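Glycolipid-binding domain-containing protein (Pseudomonas aeruginosa, PDB 2H1T) is of unproven function but probably binds glycolipids and may take part in their metabolism. Local coordinates at residues 142-147 with 156-161; 50-55 with 108-113. All coordinates share one frame; numbering follows the deposited sequence.

In the fold
Each of the two contacts joins a different level of this strand-rich fold. Contact 1 lies inside one sheet, between adjacent strands of the hairpin 142-152/155-160, and is partly buried; backbone hydrogen bonds set its register, while polar side chains spread over both faces of the sheet. Contact 2 lies much nearer the centre of the chain and is fully buried: strand 45-54 of the other sheet meets the loop that leads from strand 102-106 to helix 113-119, through side chains alone, with three aromatic rings giving most of the buried area. Contacts 1 and 2 have centres about 16 Å apart. Strand 102-106 relates them, supplying Asp-104 to Gln-146 and continuing into the loop of contact 2.

Contact 1 of 2, residues 142-147 with 156-161; sequences RSMRQA and YLYENL
Ala-147 and Glu-159 form a hydrogen-bonded pair in an antiparallel beta hairpin, strands 142-152 and 155-160. Ala-147 N gives to Glu-159 O at 2.9 Å and Glu-159 N returns to Ala-147 O. The neighbouring pair, Gln-146 with Asn-160, is non-hydrogen-bonded. Where the second strand ends, Leu-161 N still reaches Arg-145 O at 3.0 Å, approaching from above the carbonyl plane, 39° out of it.

The two sheet faces show how one hairpin can carry different chemistry on each side. On the Gln-146 face, Tyr-158 swings its ring back toward the partner strand, and the Gln-146 amide meets the ring edge. Amide carbon CD lies in the ring plane, the two planes are nearly perpendicular (87°), and OE1 is 3.6 Å from Tyr-158 CE1. An extended chain beyond CG carries the Gln-146 amide on to Asp-104, whose OD2 takes a hydrogen bond from NE2. Tyr-158 OH is hydrogen-bonded to a bound methylpentanediol, probably from the crystallisation liquor, that may mark a pocket. Beside it selenomethionine Met-144, with its first two torsions both anti (chi1 -177°), extends so that SE lies 3.8 Å from Asn-160 ND2, while Asn-160 OD1 takes the backbone N-H of Glu-162.

Across the sheet, Glu-159 is held by two salt bridges, OE1 to Lys-167 and OE2 to Arg-126, which would be expected to stabilise its negative charge. Leu-161 lays its side chain over the first strand, CD1 reaching Gln-146 O at 3.6 Å and CD2 approaching Ala-147 CB. Arg-145 crosses Leu-161 at about a right angle: a bent chain folds its guanidinium back, and Leu-161 CB sits over the rim of one face, 3.9 Å above the plane.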
loop_
_atom_site.group_PDB
_atom_site.type_symbol
_atom_site.label_atom_id
_atom_site.label_comp_id
_atom_site.label_asym_id
_atom_site.label_seq_id
_atom_site.Cartn_x
_atom_site.Cartn_y
_atom_site.Cartn_z
ATOM N N ARG A 142 21.859 -2.301 9.193
ATOM C CA ARG A 142 23.042 -1.895 9.934
ATOM C C ARG A 142 22.926 -2.216 11.384
ATOM O O ARG A 142 21.808 -2.247 11.954
ATOM C CB ARG A 142 23.329 -0.424 9.758
ATOM C CG ARG A 142 22.258 0.474 10.276
ATOM C CD ARG A 142 22.500 1.932 9.892
ATOM N NE ARG A 142 21.297 2.744 10.142
ATOM C CZ ARG A 142 20.954 3.240 11.322
ATOM N NH1 ARG A 142 21.703 3.019 12.393
ATOM N NH2 ARG A 142 19.852 3.983 11.443
ATOM N N SER A 143 24.082 -2.453 11.994
ATOM C CA SER A 143 24.116 -2.715 13.424
ATOM C C SER A 143 23.685 -1.489 14.245
ATOM O O SER A 143 24.038 -0.351 13.929
ATOM C CB SER A 143 25.509 -3.169 13.842
ATOM O OG SER A 143 25.490 -3.523 15.198
HETATM N N MSE A 144 22.916 -1.732 15.307
HETATM C CA MSE A 144 22.438 -0.654 16.182
HETATM C C MSE A 144 22.353 -1.109 17.642
HETATM O O MSE A 144 21.728 -2.135 17.946
HETATM C CB MSE A 144 21.068 -0.144 15.741
HETATM C CG MSE A 144 20.582 0.990 16.558
HETATM SE SE MSE A 144 18.789 1.399 16.118
HETATM C CE MSE A 144 19.166 2.273 14.447
ATOM N N ARG A 145 23.006 -0.353 18.513
ATOM C CA ARG A 145 23.016 -0.617 19.941
ATOM C C ARG A 145 21.691 -0.164 20.564
ATOM O O ARG A 145 21.232 0.944 20.321
ATOM C CB ARG A 145 24.212 0.074 20.608
ATOM C CG ARG A 145 25.567 -0.559 20.239
ATOM C CD ARG A 145 26.762 0.257 20.698
ATOM N NE ARG A 145 26.687 0.505 22.134
ATOM C CZ ARG A 145 26.559 1.697 22.709
ATOM N NH1 ARG A 145 26.570 2.826 22.001
ATOM N NH2 ARG A 145 26.475 1.758 24.030
ATOM N N GLN A 146 21.088 -1.062 21.338
ATOM C CA GLN A 146 19.782 -0.833 21.942
ATOM C C GLN A 146 19.833 -1.323 23.372
ATOM O O GLN A 146 20.652 -2.159 23.701
ATOM C CB GLN A 146 18.705 -1.587 21.189
ATOM C CG GLN A 146 18.598 -1.217 19.725
ATOM C CD GLN A 146 17.508 -1.942 19.006
ATOM O OE1 GLN A 146 16.921 -2.912 19.523
ATOM N NE2 GLN A 146 17.171 -1.443 17.818
ATOM N N ALA A 147 18.933 -0.831 24.219
ATOM C CA ALA A 147 18.760 -1.439 25.543
ATOM C C ALA A 147 17.302 -1.759 25.833
ATOM O O ALA A 147 16.376 -1.023 25.410
ATOM C CB ALA A 147 19.323 -0.546 26.641
ATOM N N TYR A 156 8.148 -3.097 29.213
ATOM C CA TYR A 156 9.560 -2.996 28.930
ATOM C C TYR A 156 9.955 -1.576 28.509
ATOM O O TYR A 156 9.273 -0.960 27.673
ATOM C CB TYR A 156 9.921 -3.949 27.772
ATOM C CG TYR A 156 10.035 -5.362 28.239
ATOM C CD1 TYR A 156 8.890 -6.132 28.455
ATOM C CD2 TYR A 156 11.282 -5.934 28.537
ATOM C CE1 TYR A 156 8.995 -7.439 28.946
ATOM C CE2 TYR A 156 11.372 -7.267 28.989
ATOM C CZ TYR A 156 10.237 -7.989 29.211
ATOM O OH TYR A 156 10.311 -9.285 29.692
ATOM N N LEU A 157 11.043 -1.078 29.100
ATOM C CA LEU A 157 11.669 0.162 28.644
ATOM C C LEU A 157 12.654 -0.098 27.518
ATOM O O LEU A 157 13.654 -0.819 27.687
ATOM C CB LEU A 157 12.341 0.890 29.789
ATOM C CG LEU A 157 13.022 2.224 29.468
ATOM C CD1 LEU A 157 11.977 3.298 29.127
ATOM C CD2 LEU A 157 13.894 2.615 30.614
ATOM N N TYR A 158 12.361 0.490 26.366
ATOM C CA TYR A 158 13.210 0.380 25.187
ATOM C C TYR A 158 14.031 1.689 25.110
ATOM O O TYR A 158 13.495 2.760 25.337
ATOM C CB TYR A 158 12.379 0.187 23.881
ATOM C CG TYR A 158 13.280 0.405 22.694
ATOM C CD1 TYR A 158 14.093 -0.627 22.220
ATOM C CD2 TYR A 158 13.433 1.690 22.131
ATOM C CE1 TYR A 158 15.002 -0.369 21.155
ATOM C CE2 TYR A 158 14.346 1.946 21.137
ATOM C CZ TYR A 158 15.133 0.910 20.657
ATOM O OH TYR A 158 16.019 1.187 19.614
ATOM N N GLU A 159 15.314 1.614 24.797
ATOM C CA GLU A 159 16.147 2.797 24.545
ATOM C C GLU A 159 17.081 2.613 23.332
ATOM O O GLU A 159 17.747 1.585 23.198
ATOM C CB GLU A 159 17.022 3.113 25.755
ATOM C CG GLU A 159 16.280 3.203 27.083
ATOM C CD GLU A 159 17.189 3.388 28.270
ATOM O OE1 GLU A 159 17.584 4.551 28.552
ATOM O OE2 GLU A 159 17.487 2.374 28.938
ATOM N N ASN A 160 17.173 3.636 22.496
ATOM C CA ASN A 160 18.273 3.747 21.538
ATOM C C ASN A 160 19.575 4.078 22.253
ATOM O O ASN A 160 19.620 5.001 23.097
ATOM C CB ASN A 160 17.989 4.870 20.540
ATOM C CG ASN A 160 19.143 5.097 19.555
ATOM O OD1 ASN A 160 20.071 5.894 19.819
ATOM N ND2 ASN A 160 19.078 4.422 18.407
ATOM N N LEU A 161 20.640 3.391 21.872
ATOM C CA LEU A 161 21.948 3.699 22.431
ATOM C C LEU A 161 22.866 4.409 21.457
ATOM O O LEU A 161 24.021 4.657 21.792
ATOM C CB LEU A 161 22.609 2.443 23.018
ATOM C CG LEU A 161 21.887 1.707 24.140
ATOM C CD1 LEU A 161 22.780 0.618 24.741
ATOM C CD2 LEU A 161 21.465 2.624 25.223
#

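Contact 2 of 2, residues 50-55 with 108-113; sequences YRLRWD and SPFTNT
Strand residues Tyr-50, Leu-52 and Trp-54 face the loop 108-113 with the backbones well apart, the CA atoms of Leu-52 and Thr-111 being 9.7 Å from each other, so side chains alone bridge the gap. They illustrate how one aromatic ring can serve several alternate residues of a strand. Phe-110, its CG anti to the backbone N (chi1 176°), projects toward the strand and presents its edge there. Leu-52 CD1 lies near the ring plane, 4.0 Å from Phe-110 CE2, and Trp-54 CH2 meets the same rim 4.1 Å from Phe-110 CZ. Tyr-50 completes the row: Phe-110 CD2 comes to the edge of its ring, 3.7 Å from Tyr-50 OH.

The loop is shaped by an ST turn, in which Ser-108 OG accepts from Phe-110 N at 3.1 Å; Thr-113 N then bonds to Phe-110 O as the chain enters the helix. Glu-22 links the polar ends of the two segments, one carboxylate oxygen bonding to Tyr-50 OH and the other to Ser-108 OG.

Around this core, Trp-10 of the second subunit packs on Pro-109 and Phe-110. Within the chain, Phe-114 of helix 113-119 packs edge-to-face with both Phe-110 and Trp-54, and Leu-24 of strand 16-26 and Ala-31 of strand 30-38 also touch Phe-110.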
loop_
_atom_site.group_PDB
_atom_site.type_symbol
_atom_site.label_atom_id
_atom_site.label_comp_id
_atom_site.label_asym_id
_atom_site.label_seq_id
_atom_site.Cartn_x
_atom_site.Cartn_y
_atom_site.Cartn_z
ATOM N N TYR A 50 7.557 -10.209 4.507
ATOM C CA TYR A 50 8.732 -10.799 5.084
ATOM C C TYR A 50 8.438 -12.054 5.869
ATOM O O TYR A 50 7.315 -12.268 6.319
ATOM C CB TYR A 50 9.483 -9.768 5.931
ATOM C CG TYR A 50 8.854 -9.394 7.281
ATOM C CD1 TYR A 50 9.049 -10.174 8.439
ATOM C CD2 TYR A 50 8.155 -8.192 7.440
ATOM C CE1 TYR A 50 8.478 -9.796 9.664
ATOM C CE2 TYR A 50 7.634 -7.797 8.683
ATOM C CZ TYR A 50 7.810 -8.602 9.781
ATOM O OH TYR A 50 7.279 -8.196 10.998
ATOM N N ARG A 51 9.467 -12.866 6.019
ATOM C CA ARG A 51 9.356 -14.061 6.841
ATOM C C ARG A 51 10.586 -14.166 7.707
ATOM O O ARG A 51 11.704 -14.033 7.201
ATOM C CB ARG A 51 9.174 -15.302 5.947
ATOM C CG ARG A 51 9.202 -16.653 6.734
ATOM C CD ARG A 51 9.050 -17.895 5.834
ATOM N NE ARG A 51 10.069 -17.996 4.781
ATOM C CZ ARG A 51 11.284 -18.541 4.916
ATOM N NH1 ARG A 51 11.707 -19.038 6.091
ATOM N NH2 ARG A 51 12.095 -18.581 3.859
ATOM N N LEU A 52 10.372 -14.392 9.001
ATOM C CA LEU A 52 11.451 -14.646 9.949
ATOM C C LEU A 52 11.332 -16.039 10.524
ATOM O O LEU A 52 10.230 -16.560 10.723
ATOM C CB LEU A 52 11.445 -13.616 11.094
ATOM C CG LEU A 52 11.414 -12.143 10.671
ATOM C CD1 LEU A 52 11.334 -11.235 11.921
ATOM C CD2 LEU A 52 12.607 -11.818 9.759
ATOM N N ARG A 53 12.487 -16.652 10.767
ATOM C CA ARG A 53 12.539 -17.963 11.380
ATOM C C ARG A 53 13.611 -17.913 12.460
ATOM O O ARG A 53 14.693 -17.366 12.245
ATOM C CB ARG A 53 12.823 -19.043 10.337
ATOM C CG ARG A 53 12.983 -20.457 10.909
ATOM C CD ARG A 53 13.210 -21.544 9.821
ATOM N NE ARG A 53 14.454 -21.316 9.084
ATOM C CZ ARG A 53 15.667 -21.632 9.528
ATOM N NH1 ARG A 53 15.829 -22.196 10.715
ATOM N NH2 ARG A 53 16.733 -21.383 8.785
ATOM N N TRP A 54 13.307 -18.489 13.616
ATOM C CA TRP A 54 14.232 -18.439 14.777
ATOM C C TRP A 54 14.348 -19.803 15.406
ATOM O O TRP A 54 13.606 -20.709 15.020
ATOM C CB TRP A 54 13.737 -17.430 15.802
ATOM C CG TRP A 54 12.325 -17.592 16.198
ATOM C CD1 TRP A 54 11.853 -18.302 17.255
ATOM C CD2 TRP A 54 11.175 -17.027 15.538
ATOM N NE1 TRP A 54 10.486 -18.217 17.307
ATOM C CE2 TRP A 54 10.044 -17.416 16.287
ATOM C CE3 TRP A 54 11.000 -16.148 14.446
ATOM C CZ2 TRP A 54 8.748 -17.021 15.949
ATOM C CZ3 TRP A 54 9.702 -15.734 14.121
ATOM C CH2 TRP A 54 8.589 -16.202 14.851
ATOM N N ASP A 55 15.299 -19.970 16.331
ATOM C CA ASP A 55 15.467 -21.246 17.017
ATOM C C ASP A 55 14.648 -21.369 18.304
ATOM O O ASP A 55 13.842 -20.490 18.626
ATOM C CB ASP A 55 16.959 -21.520 17.284
ATOM C CG ASP A 55 17.559 -20.584 18.309
ATOM O OD1 ASP A 55 16.825 -19.896 19.065
ATOM O OD2 ASP A 55 18.797 -20.565 18.384
ATOM N N SER A 108 7.895 -1.858 12.307
ATOM C CA SER A 108 7.151 -2.992 12.875
ATOM C C SER A 108 7.395 -3.179 14.351
ATOM O O SER A 108 8.526 -3.359 14.791
ATOM C CB SER A 108 7.443 -4.303 12.162
ATOM O OG SER A 108 6.803 -5.409 12.804
ATOM N N PRO A 109 6.309 -3.249 15.129
ATOM C CA PRO A 109 6.553 -3.524 16.552
ATOM C C PRO A 109 6.680 -5.024 16.845
ATOM O O PRO A 109 6.958 -5.445 18.001
ATOM C CB PRO A 109 5.315 -2.922 17.209
ATOM C CG PRO A 109 4.267 -3.160 16.243
ATOM C CD PRO A 109 4.879 -3.008 14.862
ATOM N N PHE A 110 6.525 -5.846 15.812
ATOM C CA PHE A 110 6.763 -7.298 15.994
ATOM C C PHE A 110 8.133 -7.581 16.568
ATOM O O PHE A 110 8.267 -8.371 17.523
ATOM C CB PHE A 110 6.605 -8.103 14.713
ATOM C CG PHE A 110 6.935 -9.572 14.878
ATOM C CD1 PHE A 110 6.354 -10.336 15.912
ATOM C CD2 PHE A 110 7.777 -10.192 14.021
ATOM C CE1 PHE A 110 6.646 -11.677 16.082
ATOM C CE2 PHE A 110 8.075 -11.544 14.195
ATOM C CZ PHE A 110 7.514 -12.279 15.219
ATOM N N THR A 111 9.150 -6.932 16.006
ATOM C CA THR A 111 10.513 -7.345 16.299
ATOM C C THR A 111 10.986 -7.075 17.729
ATOM O O THR A 111 11.946 -7.672 18.181
ATOM C CB THR A 111 11.514 -6.785 15.260
ATOM O OG1 THR A 111 11.427 -5.347 15.179
ATOM C CG2 THR A 111 11.230 -7.412 13.895
ATOM N N ASN A 112 10.255 -6.243 18.469
ATOM C CA ASN A 112 10.536 -6.028 19.889
ATOM C C ASN A 112 10.362 -7.323 20.709
ATOM O O ASN A 112 10.903 -7.464 21.796
ATOM C CB ASN A 112 9.617 -4.949 20.436
ATOM C CG ASN A 112 9.885 -3.574 19.838
ATOM O OD1 ASN A 112 9.218 -3.153 18.887
ATOM N ND2 ASN A 112 10.899 -2.922 20.325
ATOM N N THR A 113 9.606 -8.267 20.160
ATOM C CA THR A 113 9.381 -9.549 20.819
ATOM C C THR A 113 10.649 -10.379 20.943
ATOM O O THR A 113 10.841 -11.061 21.945
ATOM C CB THR A 113 8.287 -10.313 20.074
ATOM O OG1 THR A 113 7.084 -9.567 20.189
ATOM C CG2 THR A 113 8.046 -11.702 20.664
#